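Local coordinates for Alr4995 protein (Nostoc sp., PDB 6LRF) that acts as a bifunctional enzyme, an arginine dihydrolase that probably turns arginine into ornithine and an ornithine cyclodeaminase that would carry ornithine on to proline, at residues V335-S339 with H340-E344; K422-R425 with D426-A429; E254-A258 with G259-K263; Y109-P112 with K113-F117; R468-E471 with L472-Q476. All blocks are in the same frame, centred on the assembly; numbering follows the deposited sequence.

Contact 1: V335-S339 with H340-E344; sequences VSAPS and HEVME
Ser339 caps helix 340-352 where the chain comes off strand 329-337: its OG accepts from Val342 N at 3.3 Å, the N-cap bond, with a nearly straight N-H...O angle of 166°. Chi1 of 76° places OG between its own backbone N and carbonyl carbon, within reach of Val342 N. The backbone of the same residue starts the helical ladder, Met343 N donating to Ser339 O at 3.0 Å. An alanine here removes OG, and Val342 N would probably be left without its cap, loosening the start of the helix.

Beside the cap the packing is apolar. Val342 lies across Pro338 at about a right angle, Val342 CG1 against Pro338 CD at 3.7 Å while Val342 CG2 lies by Pro338 CG. Ala337 CB sits 3.7 Å from CB of the selenomethionine Met343, whose chain bends at chi2 and chi3 so that CE turns back to the strand, 3.5 Å from Val335 O. Met343 SE lies 4.3 Å from Val335 CG1. The strand and helix segments meet at 137°, so the chain turns sharply back.

Farther out, Ala337 is paired through its backbone to Glu284 on strand 280-292, within a mixed sheet. Glu341 OE2 forms a salt bridge with Arg194 of helix 190-199. The imidazole of His340 is fixed by Asp436 at NE2 and Glu284 at ND1, and Glu344 CG lies 3.8 Å above one face of that ring, offset toward its rim.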
loop_
_atom_site.group_PDB
_atom_site.type_symbol
_atom_site.label_atom_id
_atom_site.label_comp_id
_atom_site.label_asym_id
_atom_site.label_seq_id
_atom_site.Cartn_x
_atom_site.Cartn_y
_atom_site.Cartn_z
ATOM N N VAL B 335 -10.959 -24.924 33.650
ATOM C CA VAL B 335 -9.894 -24.801 32.662
ATOM C C VAL B 335 -8.898 -25.933 32.864
ATOM O O VAL B 335 -8.505 -26.197 33.995
ATOM C CB VAL B 335 -9.151 -23.457 32.791
ATOM C CG1 VAL B 335 -8.145 -23.299 31.663
ATOM C CG2 VAL B 335 -10.135 -22.291 32.817
ATOM N N SER B 336 -8.500 -26.604 31.787
ATOM C CA SER B 336 -7.434 -27.604 31.878
ATOM C C SER B 336 -6.272 -27.226 30.985
ATOM O O SER B 336 -6.460 -26.624 29.921
ATOM C CB SER B 336 -7.941 -29.004 31.486
ATOM O OG SER B 336 -9.017 -29.411 32.312
ATOM N N ALA B 337 -5.076 -27.601 31.425
ATOM C CA ALA B 337 -3.845 -27.372 30.680
ATOM C C ALA B 337 -2.969 -28.622 30.741
ATOM O O ALA B 337 -3.052 -29.385 31.697
ATOM C CB ALA B 337 -3.099 -26.167 31.249
ATOM N N PRO B 338 -2.129 -28.839 29.723
ATOM C CA PRO B 338 -1.306 -30.054 29.681
ATOM C C PRO B 338 -0.101 -30.004 30.635
ATOM O O PRO B 338 0.529 -31.036 30.906
ATOM C CB PRO B 338 -0.850 -30.102 28.218
ATOM C CG PRO B 338 -0.822 -28.620 27.801
ATOM C CD PRO B 338 -2.010 -28.034 28.488
ATOM N N SER B 339 0.224 -28.814 31.130
ATOM C CA SER B 339 1.369 -28.623 32.020
ATOM C C SER B 339 1.193 -27.330 32.791
ATOM O O SER B 339 0.328 -26.507 32.450
ATOM C CB SER B 339 2.671 -28.561 31.235
ATOM O OG SER B 339 2.771 -27.295 30.604
ATOM N N HIS B 340 2.026 -27.129 33.807
ATOM C CA HIS B 340 1.958 -25.912 34.604
ATOM C C HIS B 340 2.306 -24.692 33.770
ATOM O O HIS B 340 1.681 -23.630 33.896
ATOM C CB HIS B 340 2.892 -25.983 35.817
ATOM C CG HIS B 340 2.664 -24.880 36.806
ATOM N ND1 HIS B 340 1.412 -24.577 37.306
ATOM C CD2 HIS B 340 3.518 -24.001 37.382
ATOM C CE1 HIS B 340 1.507 -23.564 38.149
ATOM N NE2 HIS B 340 2.775 -23.195 38.212
ATOM N N GLU B 341 3.306 -24.841 32.916
ATOM C CA GLU B 341 3.739 -23.743 32.071
ATOM C C GLU B 341 2.587 -23.223 31.214
ATOM O O GLU B 341 2.360 -22.014 31.125
ATOM C CB GLU B 341 4.896 -24.198 31.203
ATOM C CG GLU B 341 5.307 -23.215 30.135
ATOM C CD GLU B 341 6.193 -23.873 29.094
ATOM O OE1 GLU B 341 6.586 -25.045 29.322
ATOM O OE2 GLU B 341 6.499 -23.231 28.062
ATOM N N VAL B 342 1.832 -24.132 30.600
ATOM C CA VAL B 342 0.741 -23.706 29.718
ATOM C C VAL B 342 -0.406 -23.118 30.553
ATOM O O VAL B 342 -1.045 -22.131 30.156
ATOM C CB VAL B 342 0.228 -24.866 28.822
ATOM C CG1 VAL B 342 -1.032 -24.451 28.059
ATOM C CG2 VAL B 342 1.320 -25.318 27.851
HETATM N N MSE B 343 -0.659 -23.716 31.718
HETATM C CA MSE B 343 -1.651 -23.182 32.657
HETATM C C MSE B 343 -1.343 -21.730 33.068
HETATM O O MSE B 343 -2.241 -20.896 33.161
HETATM C CB MSE B 343 -1.734 -24.057 33.912
HETATM C CG MSE B 343 -2.755 -23.550 34.929
HETATM SE SE MSE B 343 -4.625 -23.480 34.194
HETATM C CE MSE B 343 -5.233 -25.307 34.688
ATOM N N GLU B 344 -0.075 -21.431 33.317
ATOM C CA GLU B 344 0.322 -20.071 33.674
ATOM C C GLU B 344 0.073 -19.095 32.534
ATOM O O GLU B 344 -0.341 -17.944 32.744
ATOM C CB GLU B 344 1.795 -20.030 34.052
ATOM C CG GLU B 344 2.133 -20.789 35.311
ATOM C CD GLU B 344 3.601 -20.664 35.662
ATOM O OE1 GLU B 344 4.453 -21.171 34.890
ATOM O OE2 GLU B 344 3.891 -20.026 36.695
#

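Contact 2: K422-R425 with D426-A429; sequences KILR and DLKA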
loop_
_atom_site.group_PDB
_atom_site.type_symbol
_atom_site.label_atom_id
_atom_site.label_comp_id
_atom_site.label_asym_id
_atom_site.label_seq_id
_atom_site.Cartn_x
_atom_site.Cartn_y
_atom_site.Cartn_z
ATOM N N LYS B 422 8.080 -2.664 38.167
ATOM C CA LYS B 422 9.435 -2.228 37.834
ATOM C C LYS B 422 9.889 -2.930 36.578
ATOM O O LYS B 422 9.626 -4.122 36.408
ATOM C CB LYS B 422 10.421 -2.540 38.962
ATOM C CG LYS B 422 10.277 -1.707 40.231
ATOM C CD LYS B 422 11.319 -2.165 41.229
ATOM C CE LYS B 422 11.871 -1.047 42.088
ATOM N NZ LYS B 422 13.261 -1.402 42.569
ATOM N N ILE B 423 10.571 -2.213 35.695
ATOM C CA ILE B 423 11.200 -2.868 34.549
ATOM C C ILE B 423 12.393 -3.690 35.035
ATOM O O ILE B 423 12.962 -3.395 36.080
ATOM C CB ILE B 423 11.651 -1.858 33.476
ATOM C CG1 ILE B 423 12.664 -0.878 34.081
ATOM C CG2 ILE B 423 10.426 -1.131 32.889
ATOM C CD1 ILE B 423 13.261 0.095 33.075
ATOM N N LEU B 424 12.765 -4.713 34.273
ATOM C CA LEU B 424 13.719 -5.713 34.738
ATOM C C LEU B 424 15.041 -5.116 35.186
ATOM O O LEU B 424 15.555 -5.476 36.247
ATOM C CB LEU B 424 13.986 -6.744 33.642
ATOM C CG LEU B 424 12.808 -7.604 33.181
ATOM C CD1 LEU B 424 13.246 -8.564 32.074
ATOM C CD2 LEU B 424 12.212 -8.372 34.331
ATOM N N ARG B 425 15.602 -4.212 34.384
ATOM C CA ARG B 425 16.934 -3.679 34.676
ATOM C C ARG B 425 16.963 -2.822 35.950
ATOM O O ARG B 425 18.034 -2.556 36.485
ATOM C CB ARG B 425 17.472 -2.865 33.487
ATOM C CG ARG B 425 16.713 -1.588 33.166
ATOM C CD ARG B 425 17.488 -0.755 32.155
ATOM N NE ARG B 425 16.849 0.533 31.854
ATOM C CZ ARG B 425 16.127 0.754 30.764
ATOM N NH1 ARG B 425 15.947 -0.227 29.896
ATOM N NH2 ARG B 425 15.583 1.939 30.533
ATOM N N ASP B 426 15.800 -2.410 36.449
ATOM C CA ASP B 426 15.742 -1.623 37.693
ATOM C C ASP B 426 15.546 -2.458 38.956
ATOM O O ASP B 426 15.419 -1.901 40.048
ATOM C CB ASP B 426 14.616 -0.587 37.642
ATOM C CG ASP B 426 14.858 0.505 36.602
ATOM O OD1 ASP B 426 16.023 0.723 36.201
ATOM O OD2 ASP B 426 13.870 1.163 36.206
ATOM N N LEU B 427 15.487 -3.784 38.821
ATOM C CA LEU B 427 15.317 -4.632 40.002
ATOM C C LEU B 427 16.623 -4.679 40.787
ATOM O O LEU B 427 17.700 -4.734 40.201
ATOM C CB LEU B 427 14.880 -6.042 39.605
ATOM C CG LEU B 427 13.496 -6.195 38.982
ATOM C CD1 LEU B 427 13.308 -7.613 38.441
ATOM C CD2 LEU B 427 12.424 -5.859 39.980
ATOM N N LYS B 428 16.524 -4.658 42.110
ATOM C CA LYS B 428 17.713 -4.725 42.961
ATOM C C LYS B 428 17.749 -6.005 43.791
ATOM O O LYS B 428 16.712 -6.437 44.304
ATOM C CB LYS B 428 17.760 -3.512 43.891
ATOM C CG LYS B 428 17.958 -2.191 43.165
ATOM C CD LYS B 428 19.405 -2.049 42.691
ATOM C CE LYS B 428 19.698 -0.640 42.154
ATOM N NZ LYS B 428 19.128 -0.408 40.786
ATOM N N ALA B 429 18.937 -6.597 43.926
ATOM C CA ALA B 429 19.136 -7.751 44.801
ATOM C C ALA B 429 18.441 -7.542 46.158
ATOM O O ALA B 429 18.541 -6.475 46.769
ATOM C CB ALA B 429 20.636 -8.025 44.987
HETATM O O HOH W 1 11.029 0.734 36.696
HETATM O O HOH W 2 19.024 -2.602 38.956
HETATM O O HOH W 3 17.172 2.054 34.098
#
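Ile423 O and Leu424 O accept from Asp426 N at 3.0 Å and Leu427 N at 3.1 Å, two successive i to i+3 bonds that make a short 3-10 turn after strand 416-422. Each donor stands well above its carbonyl plane, 46° and 54° out of it.

Asp426 is bound into the turn by its side chain too. The carboxylate OD2 lies 3.2 Å from Ile423 CG1, and a water donates to OD2 while accepting from Ile423 N. A leucine in place of Asp426 has no carboxylate for the water at Ile423 N, which would probably be held less firmly. Leu427 CD2 rests against Lys422 CB at 4.0 Å; beyond it Lys422 NZ makes a weak bond to Asp426 O and a salt bridge with Glu431.

Ile423 CD1 sits 3.7 Å above the centre of the Arg425 guanidinium, whose NH2 is bonded to Gln617 of the second subunit. Guanidinium and Asp426 carboxylate planes stand 87° apart, and no guanidinium N-H points at the Asp426 carboxylate; instead a water in the guanidinium plane accepts from Arg425 NE at 2.7 Å and donates to Asp426 OD1 at 2.7 Å.

Contact 3: E254-A258 with G259-K263; sequences EFLKA and GGAAK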
loop_
_atom_site.group_PDB
_atom_site.type_symbol
_atom_site.label_atom_id
_atom_site.label_comp_id
_atom_site.label_asym_id
_atom_site.label_seq_id
_atom_site.Cartn_x
_atom_site.Cartn_y
_atom_site.Cartn_z
ATOM N N GLU B 254 -5.826 -47.906 -0.555
ATOM C CA GLU B 254 -7.280 -47.983 -0.412
ATOM C C GLU B 254 -7.731 -47.594 0.997
ATOM O O GLU B 254 -8.890 -47.238 1.218
ATOM C CB GLU B 254 -7.776 -49.392 -0.749
ATOM C CG GLU B 254 -9.163 -49.430 -1.360
ATOM C CD GLU B 254 -9.253 -48.633 -2.657
ATOM O OE1 GLU B 254 -8.222 -48.495 -3.360
ATOM O OE2 GLU B 254 -10.361 -48.143 -2.972
ATOM N N PHE B 255 -6.819 -47.667 1.960
ATOM C CA PHE B 255 -7.187 -47.299 3.318
ATOM C C PHE B 255 -6.751 -45.875 3.599
ATOM O O PHE B 255 -7.304 -45.221 4.490
ATOM C CB PHE B 255 -6.599 -48.284 4.332
ATOM C CG PHE B 255 -7.206 -49.649 4.240
ATOM C CD1 PHE B 255 -8.443 -49.911 4.815
ATOM C CD2 PHE B 255 -6.562 -50.664 3.540
ATOM C CE1 PHE B 255 -9.021 -51.177 4.716
ATOM C CE2 PHE B 255 -7.137 -51.925 3.435
ATOM C CZ PHE B 255 -8.368 -52.179 4.027
ATOM N N LEU B 256 -5.790 -45.381 2.815
ATOM C CA LEU B 256 -5.417 -43.967 2.896
ATOM C C LEU B 256 -6.611 -43.099 2.518
ATOM O O LEU B 256 -6.656 -41.928 2.869
ATOM C CB LEU B 256 -4.220 -43.645 1.995
ATOM C CG LEU B 256 -2.867 -43.407 2.677
ATOM C CD1 LEU B 256 -2.227 -44.719 3.093
ATOM C CD2 LEU B 256 -1.910 -42.589 1.798
ATOM N N LYS B 257 -7.582 -43.690 1.815
ATOM C CA LYS B 257 -8.821 -43.001 1.433
ATOM C C LYS B 257 -9.740 -42.712 2.615
ATOM O O LYS B 257 -10.541 -41.770 2.562
ATOM C CB LYS B 257 -9.598 -43.819 0.401
ATOM C CG LYS B 257 -8.890 -44.013 -0.929
ATOM C CD LYS B 257 -9.784 -44.789 -1.883
ATOM C CE LYS B 257 -9.147 -44.952 -3.251
ATOM N NZ LYS B 257 -10.123 -45.500 -4.238
ATOM N N ALA B 258 -9.646 -43.526 3.669
ATOM C CA ALA B 258 -10.426 -43.287 4.883
ATOM C C ALA B 258 -9.578 -42.608 5.956
ATOM O O ALA B 258 -10.056 -42.336 7.053
ATOM C CB ALA B 258 -11.003 -44.585 5.411
ATOM N N GLY B 259 -8.314 -42.357 5.635
ATOM C CA GLY B 259 -7.426 -41.637 6.528
ATOM C C GLY B 259 -6.622 -42.514 7.474
ATOM O O GLY B 259 -6.208 -42.051 8.546
ATOM N N GLY B 260 -6.392 -43.770 7.087
ATOM C CA GLY B 260 -5.571 -44.675 7.880
ATOM C C GLY B 260 -4.635 -45.541 7.058
ATOM O O GLY B 260 -4.824 -45.702 5.859
ATOM N N ALA B 261 -3.602 -46.087 7.693
ATOM C CA ALA B 261 -2.688 -46.993 6.995
ATOM C C ALA B 261 -2.291 -48.162 7.897
ATOM O O ALA B 261 -3.119 -48.679 8.651
ATOM C CB ALA B 261 -1.444 -46.247 6.501
ATOM N N ALA B 262 -1.027 -48.567 7.823
ATOM C CA ALA B 262 -0.579 -49.799 8.478
ATOM C C ALA B 262 -0.853 -49.797 9.986
ATOM O O ALA B 262 -1.581 -50.652 10.482
ATOM C CB ALA B 262 0.896 -50.028 8.209
ATOM N N LYS B 263 -0.288 -48.831 10.703
ATOM C CA LYS B 263 -0.441 -48.778 12.153
ATOM C C LYS B 263 -1.923 -48.683 12.563
ATOM O O LYS B 263 -2.321 -49.266 13.572
ATOM C CB LYS B 263 0.360 -47.593 12.717
ATOM C CG LYS B 263 0.302 -47.397 14.235
ATOM C CD LYS B 263 1.126 -48.436 14.994
ATOM C CE LYS B 263 1.679 -47.859 16.301
ATOM N NZ LYS B 263 3.005 -47.215 16.099
#
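Phe255 O is gripped by two backbone N-H groups: Ala258 N at 3.0 Å and Gly260 N at 3.1 Å reach it from opposite faces of its carbonyl plane. The second bond is fairly straight, 165° at the hydrogen, and draws the chain back across the end of helix 253-256. Inside this loop Gly259 N makes a weak bond to Leu256 O at 3.3 Å.

Gly259 turns with a positive phi of 92°, where a side chain would jam against the carbonyl of Ala258. Gly260 O lies 3.5 Å from Leu256 CA in a CA-H...O contact. Side-chain packing between the segments is slight: Leu256 meets Ala261 CB with CD1 at 3.8 Å.

Just past the helix, Lys257 reaches back, its NZ forming a salt bridge with Glu254 OE2 at 2.9 Å, meeting the syn side of the carboxylate but 34° out of its plane. Glu254 OE1 has a second cation, Arg36 of helix 34-49, while Phe255 leans on Ala37 and Trp41 of that helix. The nested pair of bonds, Gly260 N to Phe255 O and Gly259 N to Leu256 O, with glycine at C-prime, is the Schellman motif that ends a helix.

Contact 4: Y109-P112 with K113-F117; sequences YELP and KDLPF
Leu111 leans at a slant onto Phe117, setting its CD1 methyl 3.4 Å from Phe117 CB; the same methyl lies obliquely to the ring, 3.8 Å from Phe117 CG. With CG anti to the backbone N (chi1 165°), the Phe117 ring starts beside this methyl, CG and CD2 following CB in touching it. The other branch, Leu111 CD2, faces Leu115 CD2 more loosely at 4.3 Å, and Leu111 CB comes 3.8 Å from Leu115 O, so Leu111 touches both Leu115 and Phe117 across the loop.

Pro112 and Leu115 lie side by side and point the same way. Pro112 CB and Leu115 CB are 4.0 Å apart. Leu115 CD2 runs along the pyrrolidine ring, with Pro112 CG at 4.1 Å. What brings them abreast is the type I beta turn from Pro112 to Leu115, closed by Leu115 N donating to Pro112 O at 3.1 Å with the donor 58° above the carbonyl plane. The turn lies in the link between strands 107-109 and 123-125, in the part of the chain that belongs to the guanidino-group-modifying enzyme family. Tyr147 of helix 145-152 packs on Leu111, Pro112 and Leu115, while Val81 of strand 79-82 touches Leu111 and Phe117.

At the turn's corner, Asp114 turns its carboxylate back toward the proline, OD1 3.7 Å from Pro112 CB. Asp114 O accepts a hydrogen bond from Gln326 of the third subunit, and its OD2 has a long, weak ion pair with Arg325 of that same neighbour.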
loop_
_atom_site.group_PDB
_atom_site.type_symbol
_atom_site.label_atom_id
_atom_site.label_comp_id
_atom_site.label_asym_id
_atom_site.label_seq_id
_atom_site.Cartn_x
_atom_site.Cartn_y
_atom_site.Cartn_z
ATOM N N TYR B 109 -11.472 -50.578 31.177
ATOM C CA TYR B 109 -11.905 -49.331 31.787
ATOM C C TYR B 109 -12.593 -48.472 30.748
ATOM O O TYR B 109 -12.185 -48.450 29.583
ATOM C CB TYR B 109 -10.730 -48.578 32.383
ATOM C CG TYR B 109 -10.078 -49.298 33.517
ATOM C CD1 TYR B 109 -8.981 -50.117 33.305
ATOM C CD2 TYR B 109 -10.564 -49.173 34.798
ATOM C CE1 TYR B 109 -8.376 -50.787 34.355
ATOM C CE2 TYR B 109 -9.971 -49.830 35.849
ATOM C CZ TYR B 109 -8.877 -50.628 35.628
ATOM O OH TYR B 109 -8.293 -51.277 36.690
ATOM N N GLU B 110 -13.632 -47.768 31.172
ATOM C CA GLU B 110 -14.404 -46.959 30.249
ATOM C C GLU B 110 -14.469 -45.537 30.752
ATOM O O GLU B 110 -14.683 -45.311 31.944
ATOM C CB GLU B 110 -15.805 -47.524 30.087
ATOM C CG GLU B 110 -15.837 -48.872 29.424
ATOM C CD GLU B 110 -17.243 -49.400 29.341
ATOM O OE1 GLU B 110 -17.957 -49.328 30.365
ATOM O OE2 GLU B 110 -17.643 -49.861 28.256
ATOM N N LEU B 111 -14.271 -44.588 29.840
ATOM C CA LEU B 111 -14.314 -43.166 30.172
ATOM C C LEU B 111 -15.765 -42.713 30.278
ATOM O O LEU B 111 -16.648 -43.364 29.708
ATOM C CB LEU B 111 -13.566 -42.360 29.108
ATOM C CG LEU B 111 -12.079 -42.683 29.230
ATOM C CD1 LEU B 111 -11.420 -42.751 27.895
ATOM C CD2 LEU B 111 -11.425 -41.651 30.113
ATOM N N PRO B 112 -16.016 -41.615 31.010
ATOM C CA PRO B 112 -17.306 -40.899 30.915
ATOM C C PRO B 112 -17.777 -40.798 29.457
ATOM O O PRO B 112 -16.932 -40.683 28.561
ATOM C CB PRO B 112 -16.976 -39.520 31.480
ATOM C CG PRO B 112 -15.879 -39.784 32.480
ATOM C CD PRO B 112 -15.075 -40.957 31.941
ATOM N N LYS B 113 -19.080 -40.867 29.197
ATOM C CA LYS B 113 -19.523 -40.986 27.808
ATOM C C LYS B 113 -19.323 -39.690 27.008
ATOM O O LYS B 113 -19.287 -39.719 25.773
ATOM C CB LYS B 113 -20.986 -41.452 27.735
ATOM C CG LYS B 113 -21.141 -42.949 28.054
ATOM C CD LYS B 113 -22.359 -43.604 27.400
ATOM C CE LYS B 113 -21.928 -44.643 26.349
ATOM N NZ LYS B 113 -21.532 -45.971 26.902
ATOM N N ASP B 114 -19.154 -38.567 27.697
ATOM C CA ASP B 114 -18.913 -37.294 27.018
ATOM C C ASP B 114 -17.430 -36.914 27.042
ATOM O O ASP B 114 -17.071 -35.743 26.917
ATOM C CB ASP B 114 -19.739 -36.183 27.663
ATOM C CG ASP B 114 -19.244 -35.838 29.050
ATOM O OD1 ASP B 114 -18.805 -36.771 29.765
ATOM O OD2 ASP B 114 -19.289 -34.646 29.426
ATOM N N LEU B 115 -16.565 -37.909 27.210
ATOM C CA LEU B 115 -15.133 -37.661 27.284
ATOM C C LEU B 115 -14.408 -38.523 26.261
ATOM O O LEU B 115 -13.931 -39.609 26.583
ATOM C CB LEU B 115 -14.622 -37.943 28.688
ATOM C CG LEU B 115 -13.242 -37.413 29.046
ATOM C CD1 LEU B 115 -13.207 -35.934 28.735
ATOM C CD2 LEU B 115 -12.990 -37.652 30.535
ATOM N N PRO B 116 -14.340 -38.046 25.017
ATOM C CA PRO B 116 -13.779 -38.864 23.937
ATOM C C PRO B 116 -12.290 -39.187 24.087
ATOM O O PRO B 116 -11.495 -38.397 24.605
ATOM C CB PRO B 116 -14.032 -38.016 22.674
ATOM C CG PRO B 116 -14.437 -36.669 23.156
ATOM C CD PRO B 116 -15.031 -36.847 24.510
ATOM N N PHE B 117 -11.940 -40.384 23.633
ATOM C CA PHE B 117 -10.567 -40.881 23.651
ATOM C C PHE B 117 -10.479 -41.992 22.636
ATOM O O PHE B 117 -11.298 -42.908 22.672
ATOM C CB PHE B 117 -10.180 -41.397 25.024
ATOM C CG PHE B 117 -8.930 -42.222 25.025
ATOM C CD1 PHE B 117 -7.691 -41.617 24.905
ATOM C CD2 PHE B 117 -8.995 -43.606 25.144
ATOM C CE1 PHE B 117 -6.533 -42.372 24.908
ATOM C CE2 PHE B 117 -7.840 -44.374 25.144
ATOM C CZ PHE B 117 -6.603 -43.754 25.030
#

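Contact 5: R468-E471 with L472-Q476; sequences RRVE and LVVEQ
One face of the Arg469 guanidinium carries the Val473 CG2 methyl, 3.4 Å above the plane and offset toward the rim. The methyl lies nearest the NH1 corner, with Arg469 CZ next at 3.5 Å from Val473 CG2. The group gets there because the arginine chain bends at chi2 (80°) and folds alongside the helix instead of running straight out. NH2 gives a weak hydrogen bond to Gly675 O, and the Arg469 side chain packs on Val674, both on strand 673-677.

In the backbone, Val473 N donates to Arg469 O at 2.9 Å in an almost linear bond, 177° at the hydrogen. It is one of four successive i to i+4 bonds here, the regular ladder of helix 467-486. This helix leads into the first strand of the parallel Rossmann-type sheet and lies against one edge strand, 673-677, and against helix 680-694. Val470 and Val474 both face that second helix: Val470 CG1 meets Val474 CG2 at 4.3 Å, and both side chains press on Leu686. Val474 CG2 also comes 3.3 Å from Val470 O, one turn earlier in the helix.

On another flank Leu472 folds back with CD2 3.5 Å from Arg468 O, and it packs on Lys545 of the fourth subunit. The flat carboxylates of Glu471 and Glu475 run out extended and stay apart, with Glu471 OE2 6.9 Å from Glu475 OE1. Glu475 OE2 takes its charge partner, Arg165, from that fourth subunit.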
loop_
_atom_site.group_PDB
_atom_site.type_symbol
_atom_site.label_atom_id
_atom_site.label_comp_id
_atom_site.label_asym_id
_atom_site.label_seq_id
_atom_site.Cartn_x
_atom_site.Cartn_y
_atom_site.Cartn_z
ATOM N N ARG B 468 8.946 -12.612 -10.759
ATOM C CA ARG B 468 9.952 -12.767 -11.812
ATOM C C ARG B 468 11.121 -11.825 -11.596
ATOM O O ARG B 468 12.285 -12.206 -11.749
ATOM C CB ARG B 468 9.328 -12.522 -13.183
ATOM C CG ARG B 468 9.528 -13.670 -14.144
ATOM C CD ARG B 468 8.713 -13.425 -15.385
ATOM N NE ARG B 468 8.782 -14.495 -16.377
ATOM C CZ ARG B 468 8.066 -15.613 -16.319
ATOM N NH1 ARG B 468 7.231 -15.816 -15.307
ATOM N NH2 ARG B 468 8.186 -16.529 -17.271
ATOM N N ARG B 469 10.786 -10.593 -11.244
ATOM C CA ARG B 469 11.753 -9.576 -10.910
ATOM C C ARG B 469 12.606 -10.019 -9.718
ATOM O O ARG B 469 13.839 -10.049 -9.797
ATOM C CB ARG B 469 11.022 -8.263 -10.616
ATOM C CG ARG B 469 11.817 -7.238 -9.833
ATOM C CD ARG B 469 12.797 -6.468 -10.702
ATOM N NE ARG B 469 13.434 -5.403 -9.931
ATOM C CZ ARG B 469 14.676 -4.968 -10.128
ATOM N NH1 ARG B 469 15.435 -5.506 -11.080
ATOM N NH2 ARG B 469 15.163 -3.996 -9.365
ATOM N N VAL B 470 11.940 -10.377 -8.623
ATOM C CA VAL B 470 12.623 -10.785 -7.404
ATOM C C VAL B 470 13.579 -11.924 -7.722
ATOM O O VAL B 470 14.707 -11.973 -7.238
ATOM C CB VAL B 470 11.613 -11.212 -6.318
ATOM C CG1 VAL B 470 12.283 -12.075 -5.268
ATOM C CG2 VAL B 470 10.970 -9.985 -5.687
ATOM N N GLU B 471 13.143 -12.814 -8.598
ATOM C CA GLU B 471 13.927 -13.982 -8.915
ATOM C C GLU B 471 15.167 -13.623 -9.758
ATOM O O GLU B 471 16.232 -14.224 -9.599
ATOM C CB GLU B 471 13.037 -15.005 -9.615
ATOM C CG GLU B 471 13.717 -16.311 -9.944
ATOM C CD GLU B 471 12.753 -17.325 -10.531
ATOM O OE1 GLU B 471 11.550 -16.992 -10.642
ATOM O OE2 GLU B 471 13.198 -18.442 -10.888
ATOM N N LEU B 472 15.048 -12.628 -10.633
ATOM C CA LEU B 472 16.209 -12.218 -11.421
ATOM C C LEU B 472 17.188 -11.436 -10.540
ATOM O O LEU B 472 18.396 -11.639 -10.637
ATOM C CB LEU B 472 15.792 -11.398 -12.651
ATOM C CG LEU B 472 15.840 -12.161 -13.990
ATOM C CD1 LEU B 472 17.177 -12.877 -14.178
ATOM C CD2 LEU B 472 14.681 -13.158 -14.143
ATOM N N VAL B 473 16.668 -10.570 -9.669
ATOM C CA VAL B 473 17.509 -9.884 -8.694
ATOM C C VAL B 473 18.267 -10.887 -7.827
ATOM O O VAL B 473 19.480 -10.775 -7.636
ATOM C CB VAL B 473 16.687 -8.952 -7.794
ATOM C CG1 VAL B 473 17.506 -8.518 -6.567
ATOM C CG2 VAL B 473 16.215 -7.756 -8.585
ATOM N N VAL B 474 17.556 -11.886 -7.321
ATOM C CA VAL B 474 18.188 -12.906 -6.496
ATOM C C VAL B 474 19.294 -13.605 -7.261
ATOM O O VAL B 474 20.356 -13.898 -6.707
ATOM C CB VAL B 474 17.157 -13.945 -5.988
ATOM C CG1 VAL B 474 17.836 -15.247 -5.601
ATOM C CG2 VAL B 474 16.404 -13.375 -4.818
ATOM N N GLU B 475 19.056 -13.846 -8.545
ATOM C CA GLU B 475 20.062 -14.483 -9.375
ATOM C C GLU B 475 21.315 -13.616 -9.480
ATOM O O GLU B 475 22.435 -14.114 -9.398
ATOM C CB GLU B 475 19.504 -14.786 -10.766
ATOM C CG GLU B 475 20.363 -15.794 -11.526
ATOM C CD GLU B 475 19.806 -16.164 -12.897
ATOM O OE1 GLU B 475 18.895 -15.464 -13.406
ATOM O OE2 GLU B 475 20.291 -17.168 -13.460
ATOM N N GLN B 476 21.128 -12.312 -9.633
ATOM C CA GLN B 476 22.269 -11.416 -9.716
ATOM C C GLN B 476 22.979 -11.297 -8.374
ATOM O O GLN B 476 24.206 -11.356 -8.331
ATOM C CB GLN B 476 21.834 -10.046 -10.241
ATOM C CG GLN B 476 21.228 -10.150 -11.646
ATOM C CD GLN B 476 20.487 -8.903 -12.096
ATOM O OE1 GLN B 476 20.438 -7.897 -11.385
ATOM N NE2 GLN B 476 19.889 -8.971 -13.286
#

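All five contacts are local, along one continuous stretch each, and do not touch one another; the nearest pair, contacts 1 and 4, still lies about 9 Å apart between nearest atoms. Contacts 3 and 4 share the dimethylarginine dimethylhydrolase-like part: contact 3 is buried and purely intrachain, contact 4 reaches the third subunit. Contact 1 lies closest to the chain's centre and also meets no other subunit. Contacts 1 and 3 are complementary, a serine opening one helix and a glycine closing another. Contacts 2 and 5, farther out, both meet other subunits, yet contact 2 relies on waters and contact 5 on valine packing along a helix.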